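Local coordinates for protein 4-hydroxybutyrate CoA-transferase (Porphyromonas gingivalis, PDB 3EH7) that probably transfers coenzyme A between carboxylic acids, with acetate and 4-hydroxybutyrate as likely partners, at residues I156-R161 / A183-Y188. Residues are numbered along the deposited sequence; the frame is centred on the assembly and turned at random.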
loop_
_atom_site.group_PDB
_atom_site.type_symbol
_atom_site.label_atom_id
_atom_site.label_comp_id
_atom_site.label_asym_id
_atom_site.label_seq_id
_atom_site.Cartn_x
_atom_site.Cartn_y
_atom_site.Cartn_z
ATOM N N ILE A 156 24.189 -11.456 21.213
ATOM C CA ILE A 156 24.156 -11.585 22.670
ATOM C C ILE A 156 22.753 -12.031 23.056
ATOM O O ILE A 156 21.760 -11.350 22.720
ATOM C CB ILE A 156 24.448 -10.254 23.383
ATOM C CG1 ILE A 156 25.808 -9.726 22.956
ATOM C CG2 ILE A 156 24.352 -10.424 24.897
ATOM C CD1 ILE A 156 25.999 -8.245 23.251
ATOM N N GLY A 157 22.675 -13.177 23.725
ATOM C CA GLY A 157 21.420 -13.707 24.217
ATOM C C GLY A 157 21.317 -13.473 25.708
ATOM O O GLY A 157 22.149 -13.954 26.471
ATOM N N GLU A 158 20.284 -12.745 26.121
ATOM C CA GLU A 158 20.042 -12.497 27.542
ATOM C C GLU A 158 19.009 -13.500 28.018
ATOM O O GLU A 158 17.815 -13.326 27.754
ATOM C CB GLU A 158 19.549 -11.062 27.768
ATOM C CG GLU A 158 19.378 -10.690 29.229
ATOM C CD GLU A 158 19.269 -9.189 29.462
ATOM O OE1 GLU A 158 20.180 -8.450 29.041
ATOM O OE2 GLU A 158 18.270 -8.753 30.068
ATOM N N ILE A 159 19.459 -14.554 28.691
ATOM C CA ILE A 159 18.558 -15.626 29.107
ATOM C C ILE A 159 17.954 -15.322 30.483
ATOM O O ILE A 159 18.612 -15.388 31.521
ATOM C CB ILE A 159 19.247 -17.013 29.099
ATOM C CG1 ILE A 159 19.795 -17.310 27.706
ATOM C CG2 ILE A 159 18.270 -18.091 29.504
ATOM C CD1 ILE A 159 20.239 -18.779 27.507
ATOM N N ASN A 160 16.677 -14.976 30.465
ATOM C CA ASN A 160 15.978 -14.579 31.672
ATOM C C ASN A 160 15.083 -15.726 32.168
ATOM O O ASN A 160 14.252 -16.277 31.421
ATOM C CB ASN A 160 15.184 -13.304 31.367
ATOM C CG ASN A 160 14.414 -12.751 32.564
ATOM O OD1 ASN A 160 14.480 -13.250 33.700
ATOM N ND2 ASN A 160 13.651 -11.696 32.290
ATOM N N ARG A 161 15.251 -16.078 33.428
ATOM C CA ARG A 161 14.446 -17.160 34.008
ATOM C C ARG A 161 12.964 -16.820 33.917
ATOM O O ARG A 161 12.125 -17.716 33.915
ATOM C CB ARG A 161 14.779 -17.426 35.476
ATOM C CG ARG A 161 16.250 -17.523 35.869
ATOM C CD ARG A 161 17.072 -18.326 34.946
ATOM N NE ARG A 161 18.308 -18.794 35.568
ATOM C CZ ARG A 161 19.337 -18.031 35.926
ATOM N NH1 ARG A 161 20.390 -18.595 36.503
ATOM N NH2 ARG A 161 19.336 -16.716 35.717
ATOM N N ALA A 183 20.030 -13.859 33.504
ATOM C CA ALA A 183 19.219 -12.877 34.226
ATOM C C ALA A 183 18.004 -13.501 34.933
ATOM O O ALA A 183 17.618 -14.639 34.666
ATOM C CB ALA A 183 18.788 -11.785 33.291
ATOM N N ASP A 184 17.404 -12.735 35.840
ATOM C CA ASP A 184 16.182 -13.162 36.528
ATOM C C ASP A 184 15.405 -11.928 36.985
ATOM O O ASP A 184 15.678 -11.351 38.028
ATOM C CB ASP A 184 16.535 -14.086 37.705
ATOM C CG ASP A 184 15.298 -14.695 38.382
ATOM O OD1 ASP A 184 14.177 -14.579 37.832
ATOM O OD2 ASP A 184 15.465 -15.287 39.477
ATOM N N TYR A 185 14.462 -11.486 36.177
ATOM C CA TYR A 185 13.769 -10.252 36.502
ATOM C C TYR A 185 12.458 -10.248 35.763
ATOM O O TYR A 185 12.359 -10.853 34.705
ATOM C CB TYR A 185 14.608 -9.004 36.151
ATOM C CG TYR A 185 14.956 -8.858 34.683
ATOM C CD1 TYR A 185 13.980 -8.514 33.739
ATOM C CD2 TYR A 185 16.251 -9.069 34.231
ATOM C CE1 TYR A 185 14.282 -8.394 32.394
ATOM C CE2 TYR A 185 16.567 -8.964 32.878
ATOM C CZ TYR A 185 15.578 -8.630 31.958
ATOM O OH TYR A 185 15.863 -8.499 30.604
ATOM N N PRO A 186 11.445 -9.586 36.332
ATOM C CA PRO A 186 10.181 -9.534 35.646
ATOM C C PRO A 186 10.307 -8.702 34.372
ATOM O O PRO A 186 10.905 -7.628 34.381
ATOM C CB PRO A 186 9.246 -8.873 36.670
ATOM C CG PRO A 186 10.158 -8.125 37.586
ATOM C CD PRO A 186 11.364 -9.003 37.687
ATOM N N ILE A 187 9.771 -9.195 33.269
ATOM C CA ILE A 187 9.861 -8.430 32.028
ATOM C C ILE A 187 8.927 -7.214 32.143
ATOM O O ILE A 187 8.129 -7.154 33.072
ATOM C CB ILE A 187 9.577 -9.303 30.795
ATOM C CG1 ILE A 187 8.120 -9.743 30.728
ATOM C CG2 ILE A 187 10.506 -10.550 30.794
ATOM C CD1 ILE A 187 7.812 -10.540 29.429
ATOM N N TYR A 188 9.036 -6.243 31.237
ATOM C CA TYR A 188 8.183 -5.039 31.322
ATOM C C TYR A 188 6.727 -5.445 31.203
ATOM O O TYR A 188 6.385 -6.261 30.349
ATOM C CB TYR A 188 8.530 -3.991 30.252
ATOM C CG TYR A 188 9.855 -3.303 30.492
ATOM C CD1 TYR A 188 10.122 -2.665 31.697
ATOM C CD2 TYR A 188 10.845 -3.291 29.520
ATOM C CE1 TYR A 188 11.345 -2.032 31.934
ATOM C CE2 TYR A 188 12.079 -2.659 29.749
ATOM C CZ TYR A 188 12.318 -2.032 30.950
ATOM O OH TYR A 188 13.530 -1.412 31.180
#
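E158 and N160 both carry CG anti to the backbone N (chi1 -175° and -179°), which sends a carboxylate and an amide from strand 154-160 to Y185. They meet at the ends of two neighbouring strands of the parallel sheet of the Rossmann-like N-terminal domain, where strand 179-183 gives way to a loop. The last rungs are backbone bonds: A183 N to I159 O, then R161 N to A183 O at 3.0 Å. Beyond them the side chain of N160 continues the pairing, bonding both backbone polar atoms of Y185: OD1 accepts from Y185 N at 3.0 Å, and ND2 donates to Y185 O at 2.9 Å, the acceptor lying in the amide plane. N160 ND2 also bonds Q126 OE1 on strand 122-127 and lies over one face of the Y185 ring, 3.4 Å from CE1. At the ring edge, Y185 OH donates to E158 OE2 at 2.5 Å, with carboxylate and ring nearly perpendicular. S42 N bonds E158 OE2 and C43 N bonds OE1, at the start of helix 41-49. R161 bends back at chi2 (-44°), bringing NH2 within 2.9 Å of A183 O, on the opposite face of that carbonyl from R161 N.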